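Local coordinates for protein KLLA0E02245p (Kluyveromyces lactis, PDB 4GPS) that removes NAD caps and other 5'-end caps from RNAs and also degrades RNA from the 5' end with the help of divalent metal ions, at residues S180-I185 against T318-K323; I188-F193 against K310-W315. One frame throughout, in Å; residues are numbered along the deposited sequence.

Interaction 1: S180-I185 against T318-K323; sequences SLRHHI and TNLLPK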
loop_
_atom_site.group_PDB
_atom_site.type_symbol
_atom_site.label_atom_id
_atom_site.label_comp_id
_atom_site.label_asym_id
_atom_site.label_seq_id
_atom_site.Cartn_x
_atom_site.Cartn_y
_atom_site.Cartn_z
ATOM N N SER A 180 -8.046 2.762 7.999
ATOM C CA SER A 180 -6.603 2.859 8.121
ATOM C C SER A 180 -5.857 3.489 6.942
ATOM O O SER A 180 -6.400 3.577 5.845
ATOM C CB SER A 180 -6.090 1.420 8.348
ATOM O OG SER A 180 -4.686 1.326 8.303
ATOM N N LEU A 181 -4.619 3.945 7.168
ATOM C CA LEU A 181 -3.807 4.427 6.055
ATOM C C LEU A 181 -3.384 3.124 5.344
ATOM O O LEU A 181 -3.224 2.077 5.995
ATOM C CB LEU A 181 -2.568 5.140 6.551
ATOM C CG LEU A 181 -2.906 6.328 7.435
ATOM C CD1 LEU A 181 -1.632 6.802 8.157
ATOM C CD2 LEU A 181 -3.567 7.420 6.575
ATOM N N ARG A 182 -3.221 3.172 4.023
ATOM C CA ARG A 182 -2.836 1.992 3.266
ATOM C C ARG A 182 -1.551 1.312 3.780
ATOM O O ARG A 182 -1.455 0.088 3.811
ATOM C CB ARG A 182 -2.659 2.349 1.796
ATOM C CG ARG A 182 -2.322 1.146 0.952
ATOM C CD ARG A 182 -2.366 1.477 -0.513
ATOM N NE ARG A 182 -1.409 2.523 -0.767
ATOM C CZ ARG A 182 -1.118 2.959 -1.976
ATOM N NH1 ARG A 182 -1.712 2.418 -3.030
ATOM N NH2 ARG A 182 -0.253 3.945 -2.127
ATOM N N HIS A 183 -0.570 2.113 4.177
ATOM C CA HIS A 183 0.701 1.612 4.686
ATOM C C HIS A 183 0.528 0.506 5.736
ATOM O O HIS A 183 1.242 -0.489 5.708
ATOM C CB HIS A 183 1.519 2.770 5.295
ATOM C CG HIS A 183 2.978 2.480 5.394
ATOM N ND1 HIS A 183 3.851 2.682 4.343
ATOM C CD2 HIS A 183 3.712 1.915 6.386
ATOM C CE1 HIS A 183 5.057 2.252 4.680
ATOM N NE2 HIS A 183 5.002 1.780 5.914
ATOM N N HIS A 184 -0.406 0.672 6.669
ATOM C CA HIS A 184 -0.585 -0.344 7.707
ATOM C C HIS A 184 -1.284 -1.591 7.231
ATOM O O HIS A 184 -1.074 -2.654 7.813
ATOM C CB HIS A 184 -1.327 0.205 8.918
ATOM C CG HIS A 184 -0.674 1.402 9.516
ATOM N ND1 HIS A 184 0.688 1.475 9.721
ATOM C CD2 HIS A 184 -1.180 2.601 9.887
ATOM C CE1 HIS A 184 0.995 2.673 10.184
ATOM N NE2 HIS A 184 -0.120 3.375 10.293
ATOM N N ILE A 185 -2.124 -1.477 6.198
ATOM C CA ILE A 185 -2.780 -2.663 5.700
ATOM C C ILE A 185 -1.657 -3.429 4.988
ATOM O O ILE A 185 -1.476 -4.623 5.185
ATOM C CB ILE A 185 -3.965 -2.335 4.738
ATOM C CG1 ILE A 185 -5.037 -1.483 5.456
ATOM C CG2 ILE A 185 -4.611 -3.617 4.301
ATOM C CD1 ILE A 185 -5.527 -2.129 6.748
ATOM N N THR A 318 -0.809 -1.697 -5.166
ATOM C CA THR A 318 -1.752 -1.283 -6.186
ATOM C C THR A 318 -2.992 -2.147 -6.178
ATOM O O THR A 318 -4.098 -1.662 -6.459
ATOM C CB THR A 318 -1.129 -1.263 -7.588
ATOM O OG1 THR A 318 -0.465 -2.491 -7.844
ATOM C CG2 THR A 318 -0.127 -0.104 -7.698
ATOM N N ASN A 319 -2.835 -3.412 -5.798
ATOM C CA ASN A 319 -3.994 -4.289 -5.768
ATOM C C ASN A 319 -5.063 -3.868 -4.765
ATOM O O ASN A 319 -6.215 -4.243 -4.915
ATOM C CB ASN A 319 -3.593 -5.728 -5.494
ATOM C CG ASN A 319 -4.666 -6.692 -5.905
ATOM O OD1 ASN A 319 -5.353 -7.252 -5.083
ATOM N ND2 ASN A 319 -4.835 -6.858 -7.203
ATOM N N LEU A 320 -4.692 -3.103 -3.738
ATOM C CA LEU A 320 -5.681 -2.625 -2.757
ATOM C C LEU A 320 -6.538 -1.453 -3.298
ATOM O O LEU A 320 -7.479 -0.994 -2.640
ATOM C CB LEU A 320 -4.979 -2.178 -1.459
ATOM C CG LEU A 320 -4.483 -3.264 -0.514
ATOM C CD1 LEU A 320 -3.481 -2.615 0.343
ATOM C CD2 LEU A 320 -5.628 -3.901 0.315
ATOM N N LEU A 321 -6.215 -0.962 -4.481
ATOM C CA LEU A 321 -6.973 0.144 -5.068
ATOM C C LEU A 321 -7.876 -0.333 -6.195
ATOM O O LEU A 321 -7.688 -1.416 -6.761
ATOM C CB LEU A 321 -6.031 1.203 -5.645
ATOM C CG LEU A 321 -4.972 1.713 -4.675
ATOM C CD1 LEU A 321 -4.010 2.611 -5.418
ATOM C CD2 LEU A 321 -5.649 2.456 -3.543
ATOM N N PRO A 322 -8.883 0.472 -6.526
ATOM C CA PRO A 322 -9.834 0.170 -7.600
ATOM C C PRO A 322 -9.126 0.141 -8.980
ATOM O O PRO A 322 -9.204 -0.847 -9.709
ATOM C CB PRO A 322 -10.818 1.323 -7.511
ATOM C CG PRO A 322 -10.761 1.727 -6.080
ATOM C CD PRO A 322 -9.341 1.602 -5.699
ATOM N N LYS A 323 -8.435 1.226 -9.325
ATOM C CA LYS A 323 -7.756 1.363 -10.627
ATOM C C LYS A 323 -6.407 1.989 -10.322
ATOM O O LYS A 323 -6.348 2.976 -9.607
ATOM C CB LYS A 323 -8.520 2.346 -11.548
ATOM C CG LYS A 323 -8.336 3.873 -11.092
ATOM C CD LYS A 323 -9.172 4.973 -11.833
ATOM C CE LYS A 323 -8.941 6.374 -11.178
ATOM N NZ LYS A 323 -9.595 7.555 -11.872
#
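R182 reaches across to L320 and L321 in the core of the PD-(D/E)XK nuclease domain, beside the metal site. Here the turn from strand 176-181 into helix 182-190 meets the C-terminal end of helix 305-319 and the loop after it. Two parts of the arginine do the touching. Its aliphatic CG lies 4.0 Å from CD1 of L320. Further out, NH1 lies 3.3 Å from CD1 of L321, and the two side chains cross at about a right angle. The guanidinium meets this methyl obliquely. I185, one helical turn on, adds a further apolar contact, with its CG2 4.1 Å from CD2 of L320. CG2 is the branch that lies anti to the backbone N of I185, while CG1 leads off from the contact. L320 therefore uses one methyl for each partner.

The shape of R182 explains its reach. Its CG is anti to the backbone N (chi1 -177°), and the chain runs straight until it bends at chi3 (60°). This brings a buried charge to the active site. NH1 forms a salt bridge with E293, a metal-binding residue, and a weak hydrogen bond with the carbonyl of Q317. NE bonds to a citrate, probably from the crystallisation liquor. The methyls of L321 thus pack against an arginine whose end is already gripped by polar partners. The arrangement is consistent with R182 helping to position E293.

Behind the arginine, the start of its helix is tied back to the strand. L181 O accepts two hydrogen bonds, from S180 OG at 2.8 Å and from H184 N at 3.2 Å. The two donors come from opposite faces of the carbonyl plane, and the S180 hydroxyl is tilted 26° from that plane.

Interaction 2: I188-F193 against K310-W315; sequences IIMCPF and KLLRMW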
loop_
_atom_site.group_PDB
_atom_site.type_symbol
_atom_site.label_atom_id
_atom_site.label_comp_id
_atom_site.label_asym_id
_atom_site.label_seq_id
_atom_site.Cartn_x
_atom_site.Cartn_y
_atom_site.Cartn_z
ATOM N N ILE A 188 0.471 -5.309 7.562
ATOM C CA ILE A 188 -0.169 -6.475 8.107
ATOM C C ILE A 188 -0.161 -7.635 7.118
ATOM O O ILE A 188 0.063 -8.760 7.519
ATOM C CB ILE A 188 -1.615 -6.162 8.499
ATOM C CG1 ILE A 188 -1.620 -5.255 9.724
ATOM C CG2 ILE A 188 -2.397 -7.482 8.711
ATOM C CD1 ILE A 188 -2.896 -4.419 9.862
ATOM N N ILE A 189 -0.389 -7.368 5.833
ATOM C CA ILE A 189 -0.399 -8.443 4.859
ATOM C C ILE A 189 1.026 -8.985 4.671
ATOM O O ILE A 189 1.212 -10.172 4.378
ATOM C CB ILE A 189 -0.961 -7.951 3.495
ATOM C CG1 ILE A 189 -2.414 -7.535 3.668
ATOM C CG2 ILE A 189 -0.888 -9.050 2.436
ATOM C CD1 ILE A 189 -2.892 -6.566 2.553
ATOM N N MET A 190 2.023 -8.120 4.857
ATOM C CA MET A 190 3.418 -8.496 4.665
ATOM C C MET A 190 4.076 -9.339 5.764
ATOM O O MET A 190 5.179 -9.853 5.559
ATOM C CB MET A 190 4.267 -7.230 4.434
ATOM C CG MET A 190 4.158 -6.669 3.014
ATOM S SD MET A 190 4.743 -7.791 1.670
ATOM C CE MET A 190 6.569 -7.465 1.803
ATOM N N CYS A 191 3.427 -9.487 6.919
ATOM C CA CYS A 191 4.025 -10.246 8.028
ATOM C C CYS A 191 4.698 -11.562 7.650
ATOM O O CYS A 191 5.860 -11.771 7.957
ATOM C CB CYS A 191 2.997 -10.482 9.152
ATOM S SG CYS A 191 2.586 -8.958 10.020
ATOM N N PRO A 192 4.002 -12.448 6.934
ATOM C CA PRO A 192 4.695 -13.704 6.603
ATOM C C PRO A 192 5.828 -13.615 5.606
ATOM O O PRO A 192 6.529 -14.602 5.352
ATOM C CB PRO A 192 3.572 -14.623 6.113
ATOM C CG PRO A 192 2.486 -13.716 5.714
ATOM C CD PRO A 192 2.564 -12.518 6.621
ATOM N N PHE A 193 6.044 -12.439 5.043
ATOM C CA PHE A 193 7.112 -12.342 4.078
ATOM C C PHE A 193 8.307 -11.543 4.599
ATOM O O PHE A 193 9.267 -11.317 3.863
ATOM C CB PHE A 193 6.558 -11.775 2.759
ATOM C CG PHE A 193 5.275 -12.423 2.326
ATOM C CD1 PHE A 193 4.039 -11.899 2.724
ATOM C CD2 PHE A 193 5.288 -13.594 1.607
ATOM C CE1 PHE A 193 2.841 -12.535 2.422
ATOM C CE2 PHE A 193 4.086 -14.254 1.294
ATOM C CZ PHE A 193 2.864 -13.720 1.703
ATOM N N LYS A 310 9.992 -6.281 -2.291
ATOM C CA LYS A 310 9.562 -5.023 -2.885
ATOM C C LYS A 310 8.486 -5.252 -3.964
ATOM O O LYS A 310 7.470 -4.555 -3.986
ATOM C CB LYS A 310 10.774 -4.263 -3.458
ATOM C CG LYS A 310 10.394 -3.032 -4.212
ATOM C CD LYS A 310 11.592 -2.345 -4.859
ATOM C CE LYS A 310 12.505 -1.676 -3.849
ATOM N NZ LYS A 310 13.633 -1.013 -4.575
ATOM N N LEU A 311 8.708 -6.226 -4.844
ATOM C CA LEU A 311 7.744 -6.552 -5.896
ATOM C C LEU A 311 6.414 -6.993 -5.270
ATOM O O LEU A 311 5.350 -6.525 -5.681
ATOM C CB LEU A 311 8.295 -7.650 -6.811
ATOM C CG LEU A 311 9.501 -7.197 -7.652
ATOM C CD1 LEU A 311 10.223 -8.411 -8.159
ATOM C CD2 LEU A 311 9.057 -6.302 -8.818
ATOM N N LEU A 312 6.462 -7.850 -4.249
ATOM C CA LEU A 312 5.224 -8.293 -3.612
ATOM C C LEU A 312 4.504 -7.109 -2.963
ATOM O O LEU A 312 3.291 -6.957 -3.087
ATOM C CB LEU A 312 5.510 -9.377 -2.559
ATOM C CG LEU A 312 4.327 -9.881 -1.720
ATOM C CD1 LEU A 312 3.314 -10.567 -2.665
ATOM C CD2 LEU A 312 4.807 -10.826 -0.591
ATOM N N ARG A 313 5.260 -6.248 -2.295
ATOM C CA ARG A 313 4.685 -5.103 -1.616
ATOM C C ARG A 313 4.010 -4.188 -2.632
ATOM O O ARG A 313 2.911 -3.685 -2.417
ATOM C CB ARG A 313 5.797 -4.373 -0.850
ATOM C CG ARG A 313 5.347 -3.775 0.469
ATOM C CD ARG A 313 6.502 -3.237 1.314
ATOM N NE ARG A 313 6.025 -2.969 2.672
ATOM C CZ ARG A 313 5.250 -1.941 2.961
ATOM N NH1 ARG A 313 4.915 -1.112 1.999
ATOM N NH2 ARG A 313 4.749 -1.781 4.167
ATOM N N MET A 314 4.677 -4.026 -3.762
ATOM C CA MET A 314 4.231 -3.194 -4.878
ATOM C C MET A 314 2.868 -3.743 -5.361
ATOM O O MET A 314 1.892 -3.005 -5.556
ATOM C CB MET A 314 5.273 -3.336 -5.987
ATOM C CG MET A 314 5.502 -2.186 -6.856
ATOM S SD MET A 314 6.993 -2.442 -7.883
ATOM C CE MET A 314 8.306 -1.883 -6.727
ATOM N N TRP A 315 2.830 -5.050 -5.585
ATOM C CA TRP A 315 1.621 -5.698 -6.007
ATOM C C TRP A 315 0.517 -5.459 -4.963
ATOM O O TRP A 315 -0.588 -5.074 -5.333
ATOM C CB TRP A 315 1.870 -7.202 -6.162
ATOM C CG TRP A 315 0.616 -7.989 -6.453
ATOM C CD1 TRP A 315 -0.030 -8.104 -7.666
ATOM C CD2 TRP A 315 -0.184 -8.696 -5.507
ATOM N NE1 TRP A 315 -1.178 -8.827 -7.522
ATOM C CE2 TRP A 315 -1.304 -9.207 -6.210
ATOM C CE3 TRP A 315 -0.073 -8.944 -4.127
ATOM C CZ2 TRP A 315 -2.307 -9.962 -5.577
ATOM C CZ3 TRP A 315 -1.078 -9.694 -3.496
ATOM C CH2 TRP A 315 -2.177 -10.190 -4.226
#
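M190, late in helix 182-190, is the first residue of 188-193 to meet helix 305-319. It lies between L312 and R313. Its SD is 3.8 Å from CD2 of L312, and the two side chains slide past each other in opposite directions. Its CG is 4.0 Å from CG of R313, which it crosses at about a right angle. Bends at chi2 (-62°) and chi3 (-81°) fold the methionine, and CE also comes within 4.1 Å of CG of R313. With an alanine here, L312 and the aliphatic part of R313 would probably lose a shared neighbour, with a gap opened beside them. The far end of that arginine is held separately, by a salt bridge from NH2 to D187 and a hydrogen bond from NH1 to a citrate.

Beyond M190 the chain turns through a short 3-10 segment, where F193 N bonds to M190 O at 2.8 Å. P192 puts its CB over one face of the F193 ring. The opposite face receives CD2 of L312 in a CH-pi contact. This methyl stands 3.5 Å from the ring centroid, 18° off the ring normal. It is nearest to CG, at 3.4 Å, so it sits toward the CB side of the ring. At the ring edge, in plane, lie I189 O and M190 CA. F193 O bonds to NE of R309, one residue before 310-315. A helix and the 3-10 turn after it thus pack on helix 305-319, through apolar side chains and the aliphatic part of R313, within the RAI1-like PD-(D/E)XK nuclease domain and next to what is probably a pocket, where the citrate binds.

Both interactions join helix 182-190 to helix 305-319, and their centres lie 12 Å apart. Interaction 1 uses the start of the first helix and the last part of the second with the loop after it. Interaction 2 uses the late part of the first and the middle of the second, and is nested inside the loop that interaction 1 closes. The two touch where H183 NE2 lies 4.0 Å from R313 NH2, a packing contact. R182, H183 and R313 all bond to citrate, which probably marks a pocket. Interaction 1 lies at the metal site: nearest side-chain atoms of R182 and metal-binding E293 are about 3 Å apart. Those of Q317, probably substrate-binding, are about 3 Å from R182 and about 6 Å from R313.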